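Local coordinates for protein 3'-5'-exonuclease (Saccharomyces cerevisiae, PDB 3E2V) that probably cleaves double-stranded DNA as a magnesium-dependent TatD-type nuclease, nicking it internally and trimming it from the 3' end toward the 5' end, at residues A[87-97]-A[137-148]. Numbering follows the deposited sequence.
Sequences IGVHPCCVNEF and KLKELYDLMNQQ
The ring of F97 overlaps three residues of helix 132-149: F97 CD1 touches K137 CB, CE1 meets L138 CD2 at 3.6 Å, and CZ points at L141 CD2, which sits at the ring's edge in its plane. F180, from helix 174-187, stacks on the same ring. Further along, I87 at the end of strand 82-87 works with both branches. CG2, anti to the backbone N (chi1 is -60° for CG1), touches L141 CD1, L144 CD2 and M145 CG, while I87 CD1 rests on Q148 CB at 3.8 Å. M145 runs extended beyond CG and brings CE to 3.6 Å from I87 O. L141 thus divides its methyls, CD1 to I87 and CD2 to F97.

At the outer end K137 folds back at chi2 and chi3 (-57° and -79°), laying CE against E96 O and holding NZ 2.8 Å from E140 OE1 in a salt bridge. One water links NZ to E96 OE2, while E96 OE1 accepts from I62 N. An alanine in place of K137 would probably leave E140 without its salt-bridge mate and break the water link to E96.

In this TIM-barrel fold the helix packs outside the strand, and in the loop that follows it H90 touches E161, a magnesium ligand of this protein that holds no metal in this model. No direct hydrogen bond crosses the interface, so its cohesion rests mainly on buried apolar packing, with a single water joining K137 and E96, whose opposite charges probably add some attraction.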
ATOM      1  N   ILE A  87      -5.452   2.919  -7.406  1.00 12.18           N
ATOM      2  CA  ILE A  87      -5.101   3.929  -8.418  1.00 12.62           C
ATOM      3  C   ILE A  87      -4.753   5.219  -7.700  1.00 12.20           C
ATOM      4  O   ILE A  87      -5.515   5.699  -6.866  1.00 12.48           O
ATOM      5  CB  ILE A  87      -6.264   4.215  -9.379  1.00 12.33           C
ATOM      6  CG1 ILE A  87      -6.672   2.941 -10.133  1.00 12.14           C
ATOM      7  CG2 ILE A  87      -5.880   5.357 -10.352  1.00 13.13           C
ATOM      8  CD1 ILE A  87      -7.918   3.121 -11.015  1.00 13.75           C
ATOM      9  N   GLY A  88      -3.603   5.775  -8.036  1.00 12.43           N
ATOM     10  CA  GLY A  88      -3.143   7.008  -7.389  1.00 13.13           C
ATOM     11  C   GLY A  88      -1.715   7.322  -7.749  1.00 12.91           C
ATOM     12  O   GLY A  88      -1.049   6.522  -8.392  1.00 13.99           O
ATOM     13  N   VAL A  89      -1.259   8.507  -7.348  1.00 12.82           N
ATOM     14  CA  VAL A  89       0.131   8.927  -7.598  1.00 12.63           C
ATOM     15  C   VAL A  89       0.839   9.204  -6.279  1.00 13.07           C
ATOM     16  O   VAL A  89       0.417  10.064  -5.511  1.00 13.38           O
ATOM     17  CB  VAL A  89       0.218  10.168  -8.521  1.00 12.75           C
ATOM     18  CG1 VAL A  89       1.663  10.501  -8.857  1.00 13.52           C
ATOM     19  CG2 VAL A  89      -0.557   9.912  -9.796  1.00 13.77           C
ATOM     20  N   HIS A  90       1.890   8.437  -6.028  1.00 13.22           N
ATOM     21  CA  HIS A  90       2.669   8.430  -4.789  1.00 13.73           C
ATOM     22  C   HIS A  90       3.558   9.673  -4.772  1.00 14.31           C
ATOM     23  O   HIS A  90       3.891  10.208  -5.827  1.00 12.95           O
ATOM     24  CB  HIS A  90       3.482   7.130  -4.881  1.00 14.34           C
ATOM     25  CG  HIS A  90       4.396   6.822  -3.744  1.00 15.50           C
ATOM     26  ND1 HIS A  90       5.549   7.526  -3.488  1.00 15.53           N
ATOM     27  CD2 HIS A  90       4.404   5.772  -2.891  1.00 17.81           C
ATOM     28  CE1 HIS A  90       6.199   6.964  -2.484  1.00 17.55           C
ATOM     29  NE2 HIS A  90       5.534   5.885  -2.116  1.00 19.12           N
ATOM     30  N   PRO A  91       3.929  10.152  -3.574  1.00 14.38           N
ATOM     31  CA  PRO A  91       4.830  11.303  -3.510  1.00 15.62           C
ATOM     32  C   PRO A  91       6.129  11.141  -4.338  1.00 16.39           C
ATOM     33  O   PRO A  91       6.658  12.167  -4.802  1.00 18.09           O
ATOM     34  CB  PRO A  91       5.104  11.457  -2.000  1.00 15.32           C
ATOM     35  CG  PRO A  91       4.652  10.144  -1.388  1.00 14.94           C
ATOM     36  CD  PRO A  91       3.499   9.716  -2.232  1.00 14.79           C
ATOM     37  N   CYS A  92       6.602   9.906  -4.569  1.00 17.19           N
ATOM     38  CA  CYS A  92       7.756   9.602  -5.463  1.00 18.33           C
ATOM     39  C   CYS A  92       7.595  10.249  -6.814  1.00 17.77           C
ATOM     40  O   CYS A  92       8.568  10.556  -7.504  1.00 18.19           O
ATOM     41  CB  CYS A  92       7.876   8.082  -5.772  1.00 19.52           C
ATOM     42  SG  CYS A  92       6.414   7.301  -6.644  1.00 24.18           S
ATOM     43  N   CYS A  93       6.344  10.389  -7.227  1.00 16.23           N
ATOM     44  CA  CYS A  93       6.039  10.425  -8.640  1.00 16.85           C
ATOM     45  C   CYS A  93       5.174  11.603  -9.023  1.00 15.47           C
ATOM     46  O   CYS A  93       4.702  11.681 -10.166  1.00 15.64           O
ATOM     47  CB  CYS A  93       5.370   9.100  -9.013  1.00 16.68           C
ATOM     48  SG  CYS A  93       6.482   7.633  -8.708  1.00 22.12           S
ATOM     49  N   VAL A  94       4.980  12.531  -8.081  1.00 14.72           N
ATOM     50  CA  VAL A  94       4.086  13.664  -8.349  1.00 15.18           C
ATOM     51  C   VAL A  94       4.596  14.593  -9.441  1.00 15.90           C
ATOM     52  O   VAL A  94       3.830  15.395  -9.973  1.00 16.38           O
ATOM     53  CB  VAL A  94       3.710  14.455  -7.063  1.00 14.66           C
ATOM     54  CG1 VAL A  94       2.791  13.621  -6.163  1.00 15.28           C
ATOM     55  CG2 VAL A  94       4.955  14.924  -6.316  1.00 16.34           C
ATOM     56  N   ASN A  95       5.878  14.492  -9.789  1.00 16.21           N
ATOM     57  CA  ASN A  95       6.387  15.314 -10.891  1.00 17.07           C
ATOM     58  C   ASN A  95       5.669  15.011 -12.204  1.00 18.05           C
ATOM     59  O   ASN A  95       5.682  15.836 -13.120  1.00 17.95           O
ATOM     60  CB  ASN A  95       7.898  15.138 -11.087  1.00 17.43           C
ATOM     61  CG  ASN A  95       8.725  15.828 -10.018  1.00 17.55           C
ATOM     62  OD1 ASN A  95       8.192  16.493  -9.140  1.00 17.93           O
ATOM     63  ND2 ASN A  95      10.052  15.680 -10.111  1.00 17.78           N
ATOM     64  N   GLU A  96       5.051  13.840 -12.308  1.00 17.90           N
ATOM     65  CA  GLU A  96       4.311  13.520 -13.534  1.00 18.73           C
ATOM     66  C   GLU A  96       3.096  14.434 -13.751  1.00 18.50           C
ATOM     67  O   GLU A  96       2.608  14.543 -14.870  1.00 18.86           O
ATOM     68  CB  GLU A  96       3.941  12.054 -13.628  1.00 20.20           C
ATOM     69  CG  GLU A  96       2.827  11.624 -12.759  1.00 20.86           C
ATOM     70  CD  GLU A  96       2.201  10.337 -13.262  1.00 24.47           C
ATOM     71  OE1 GLU A  96       1.605   9.632 -12.454  1.00 21.60           O
ATOM     72  OE2 GLU A  96       2.312  10.019 -14.465  1.00 29.62           O
ATOM     73  N   PHE A  97       2.608  15.077 -12.690  1.00 17.73           N
ATOM     74  CA  PHE A  97       1.558  16.088 -12.850  1.00 18.37           C
ATOM     75  C   PHE A  97       2.080  17.344 -13.527  1.00 19.89           C
ATOM     76  O   PHE A  97       1.284  18.138 -14.028  1.00 20.57           O
ATOM     77  CB  PHE A  97       0.960  16.492 -11.506  1.00 18.00           C
ATOM     78  CG  PHE A  97       0.084  15.430 -10.892  1.00 16.30           C
ATOM     79  CD1 PHE A  97      -1.142  15.095 -11.451  1.00 16.33           C
ATOM     80  CD2 PHE A  97       0.497  14.767  -9.743  1.00 14.54           C
ATOM     81  CE1 PHE A  97      -1.954  14.116 -10.883  1.00 15.69           C
ATOM     82  CE2 PHE A  97      -0.304  13.802  -9.148  1.00 14.16           C
ATOM     83  CZ  PHE A  97      -1.528  13.460  -9.714  1.00 15.57           C
ATOM     84  N   LYS A 137      -3.529  16.663 -16.245  1.00 17.05           N
ATOM     85  CA  LYS A 137      -3.115  15.402 -15.637  1.00 16.68           C
ATOM     86  C   LYS A 137      -4.059  14.980 -14.519  1.00 16.80           C
ATOM     87  O   LYS A 137      -4.355  13.795 -14.356  1.00 16.88           O
ATOM     88  CB  LYS A 137      -1.669  15.466 -15.133  1.00 17.51           C
ATOM     89  CG  LYS A 137      -0.631  15.594 -16.267  1.00 18.08           C
ATOM     90  CD  LYS A 137      -0.728  14.459 -17.286  1.00 20.76           C
ATOM     91  CE  LYS A 137      -0.063  13.185 -16.785  1.00 23.56           C
ATOM     92  NZ  LYS A 137      -0.099  12.125 -17.849  1.00 25.64           N
ATOM     93  N   LEU A 138      -4.535  15.950 -13.744  1.00 16.96           N
ATOM     94  CA  LEU A 138      -5.510  15.638 -12.713  1.00 15.91           C
ATOM     95  C   LEU A 138      -6.828  15.154 -13.317  1.00 15.98           C
ATOM     96  O   LEU A 138      -7.443  14.204 -12.820  1.00 15.90           O
ATOM     97  CB  LEU A 138      -5.727  16.863 -11.816  1.00 15.69           C
ATOM     98  CG  LEU A 138      -4.602  17.113 -10.807  1.00 15.53           C
ATOM     99  CD1 LEU A 138      -4.680  18.550 -10.308  1.00 17.09           C
ATOM    100  CD2 LEU A 138      -4.671  16.122  -9.629  1.00 15.46           C
ATOM    101  N   LYS A 139      -7.240  15.781 -14.419  1.00 16.11           N
ATOM    102  CA  LYS A 139      -8.406  15.294 -15.162  1.00 17.61           C
ATOM    103  C   LYS A 139      -8.221  13.849 -15.649  1.00 17.38           C
ATOM    104  O   LYS A 139      -9.120  13.023 -15.531  1.00 17.21           O
ATOM    105  CB  LYS A 139      -8.671  16.208 -16.363  1.00 18.08           C
ATOM    106  CG  LYS A 139      -9.855  15.766 -17.179  1.00 19.99           C
ATOM    107  CD  LYS A 139     -10.252  16.836 -18.192  1.00 24.37           C
ATOM    108  CE  LYS A 139     -11.632  16.542 -18.760  1.00 27.12           C
ATOM    109  NZ  LYS A 139     -11.620  15.255 -19.495  1.00 29.74           N
ATOM    110  N   GLU A 140      -7.046  13.560 -16.198  1.00 17.96           N
ATOM    111  CA  GLU A 140      -6.733  12.226 -16.693  1.00 18.65           C
ATOM    112  C   GLU A 140      -6.862  11.197 -15.557  1.00 17.92           C
ATOM    113  O   GLU A 140      -7.443  10.127 -15.738  1.00 18.49           O
ATOM    114  CB  GLU A 140      -5.329  12.205 -17.287  1.00 18.23           C
ATOM    115  CG  GLU A 140      -4.896  10.828 -17.773  1.00 20.78           C
ATOM    116  CD  GLU A 140      -3.450  10.779 -18.228  1.00 21.15           C
ATOM    117  OE1 GLU A 140      -2.834  11.856 -18.405  1.00 24.33           O
ATOM    118  OE2 GLU A 140      -2.932   9.651 -18.423  1.00 24.90           O
ATOM    119  N   LEU A 141      -6.344  11.554 -14.384  1.00 16.75           N
ATOM    120  CA  LEU A 141      -6.411  10.672 -13.225  1.00 16.32           C
ATOM    121  C   LEU A 141      -7.841  10.432 -12.732  1.00 15.82           C
ATOM    122  O   LEU A 141      -8.238   9.288 -12.497  1.00 15.74           O
ATOM    123  CB  LEU A 141      -5.532  11.247 -12.108  1.00 15.10           C
ATOM    124  CG  LEU A 141      -5.469  10.429 -10.821  1.00 16.19           C
ATOM    125  CD1 LEU A 141      -4.897   9.035 -11.070  1.00 17.24           C
ATOM    126  CD2 LEU A 141      -4.622  11.177  -9.813  1.00 19.00           C
ATOM    127  N   TYR A 142      -8.621  11.510 -12.602  1.00 16.19           N
ATOM    128  CA  TYR A 142     -10.046  11.413 -12.252  1.00 16.70           C
ATOM    129  C   TYR A 142     -10.798  10.534 -13.238  1.00 16.83           C
ATOM    130  O   TYR A 142     -11.554   9.623 -12.851  1.00 16.23           O
ATOM    131  CB  TYR A 142     -10.644  12.827 -12.246  1.00 18.27           C
ATOM    132  CG  TYR A 142     -12.102  12.918 -11.847  1.00 18.93           C
ATOM    133  CD1 TYR A 142     -12.539  12.442 -10.609  1.00 20.35           C
ATOM    134  CD2 TYR A 142     -13.034  13.508 -12.687  1.00 22.23           C
ATOM    135  CE1 TYR A 142     -13.866  12.538 -10.215  1.00 22.11           C
ATOM    136  CE2 TYR A 142     -14.371  13.614 -12.302  1.00 22.56           C
ATOM    137  CZ  TYR A 142     -14.774  13.130 -11.062  1.00 22.47           C
ATOM    138  OH  TYR A 142     -16.093  13.225 -10.664  1.00 24.15           O
ATOM    139  N   ASP A 143     -10.569  10.800 -14.521  1.00 17.09           N
ATOM    140  CA  ASP A 143     -11.223  10.016 -15.573  1.00 17.89           C
ATOM    141  C   ASP A 143     -10.895   8.525 -15.471  1.00 17.53           C
ATOM    142  O   ASP A 143     -11.785   7.681 -15.593  1.00 18.55           O
ATOM    143  CB  ASP A 143     -10.845  10.546 -16.952  1.00 18.30           C
ATOM    144  CG  ASP A 143     -11.549  11.864 -17.299  1.00 20.14           C
ATOM    145  OD1 ASP A 143     -12.482  12.299 -16.572  1.00 22.41           O
ATOM    146  OD2 ASP A 143     -11.128  12.476 -18.306  1.00 22.51           O
ATOM    147  N   LEU A 144      -9.629   8.203 -15.214  1.00 17.05           N
ATOM    148  CA  LEU A 144      -9.213   6.817 -15.022  1.00 16.81           C
ATOM    149  C   LEU A 144      -9.924   6.150 -13.847  1.00 16.30           C
ATOM    150  O   LEU A 144     -10.443   5.038 -13.959  1.00 16.15           O
ATOM    151  CB  LEU A 144      -7.700   6.737 -14.819  1.00 16.84           C
ATOM    152  CG  LEU A 144      -7.123   5.329 -14.663  1.00 17.34           C
ATOM    153  CD1 LEU A 144      -7.383   4.517 -15.925  1.00 20.08           C
ATOM    154  CD2 LEU A 144      -5.623   5.425 -14.390  1.00 18.64           C
ATOM    155  N   MET A 145      -9.942   6.833 -12.704  1.00 16.13           N
ATOM    156  CA  MET A 145     -10.642   6.334 -11.525  1.00 16.00           C
ATOM    157  C   MET A 145     -12.116   6.074 -11.833  1.00 17.53           C
ATOM    158  O   MET A 145     -12.632   5.017 -11.501  1.00 16.79           O
ATOM    159  CB  MET A 145     -10.508   7.323 -10.357  1.00 16.06           C
ATOM    160  CG  MET A 145      -9.106   7.459  -9.806  1.00 14.88           C
ATOM    161  SD  MET A 145      -9.064   8.648  -8.380  1.00 11.75           S
ATOM    162  CE  MET A 145      -7.287   8.574  -7.967  1.00 16.68           C
ATOM    163  N   ASN A 146     -12.781   7.022 -12.489  1.00 18.87           N
ATOM    164  CA  ASN A 146     -14.181   6.828 -12.835  1.00 20.13           C
ATOM    165  C   ASN A 146     -14.416   5.669 -13.794  1.00 20.68           C
ATOM    166  O   ASN A 146     -15.336   4.887 -13.584  1.00 20.87           O
ATOM    167  CB  ASN A 146     -14.779   8.112 -13.389  1.00 20.56           C
ATOM    168  CG  ASN A 146     -14.978   9.137 -12.330  1.00 22.01           C
ATOM    169  OD1 ASN A 146     -15.243   8.809 -11.168  1.00 22.60           O
ATOM    170  ND2 ASN A 146     -14.865  10.397 -12.715  1.00 23.50           N
ATOM    171  N   GLN A 147     -13.582   5.564 -14.828  1.00 21.00           N
ATOM    172  CA  GLN A 147     -13.668   4.457 -15.789  1.00 22.92           C
ATOM    173  C   GLN A 147     -13.569   3.126 -15.052  1.00 21.99           C
ATOM    174  O   GLN A 147     -14.354   2.204 -15.286  1.00 22.10           O
ATOM    175  CB  GLN A 147     -12.551   4.553 -16.841  1.00 23.08           C
ATOM    176  CG  GLN A 147     -12.402   3.276 -17.714  1.00 26.32           C
ATOM    177  CD  GLN A 147     -11.086   3.166 -18.499  1.00 26.65           C
ATOM    178  OE1 GLN A 147      -9.981   3.143 -17.931  1.00 28.91           O
ATOM    179  NE2 GLN A 147     -11.210   3.054 -19.825  1.00 32.41           N
ATOM    180  N   GLN A 148     -12.590   3.029 -14.157  1.00 21.06           N
ATOM    181  CA  GLN A 148     -12.354   1.775 -13.458  1.00 20.33           C
ATOM    182  C   GLN A 148     -13.364   1.470 -12.352  1.00 20.41           C
ATOM    183  O   GLN A 148     -13.593   0.311 -12.025  1.00 20.34           O
ATOM    184  CB  GLN A 148     -10.912   1.723 -12.931  1.00 19.86           C
ATOM    185  CG  GLN A 148      -9.869   1.773 -14.049  1.00 20.16           C
ATOM    186  CD  GLN A 148      -9.945   0.572 -14.962  1.00 22.39           C
ATOM    187  OE1 GLN A 148     -10.027  -0.568 -14.496  1.00 23.80           O
ATOM    188  NE2 GLN A 148      -9.926   0.816 -16.267  1.00 23.45           N
TER
HETATM  189  O   HOH W   1       1.222   9.441 -17.123  1.00 36.51           O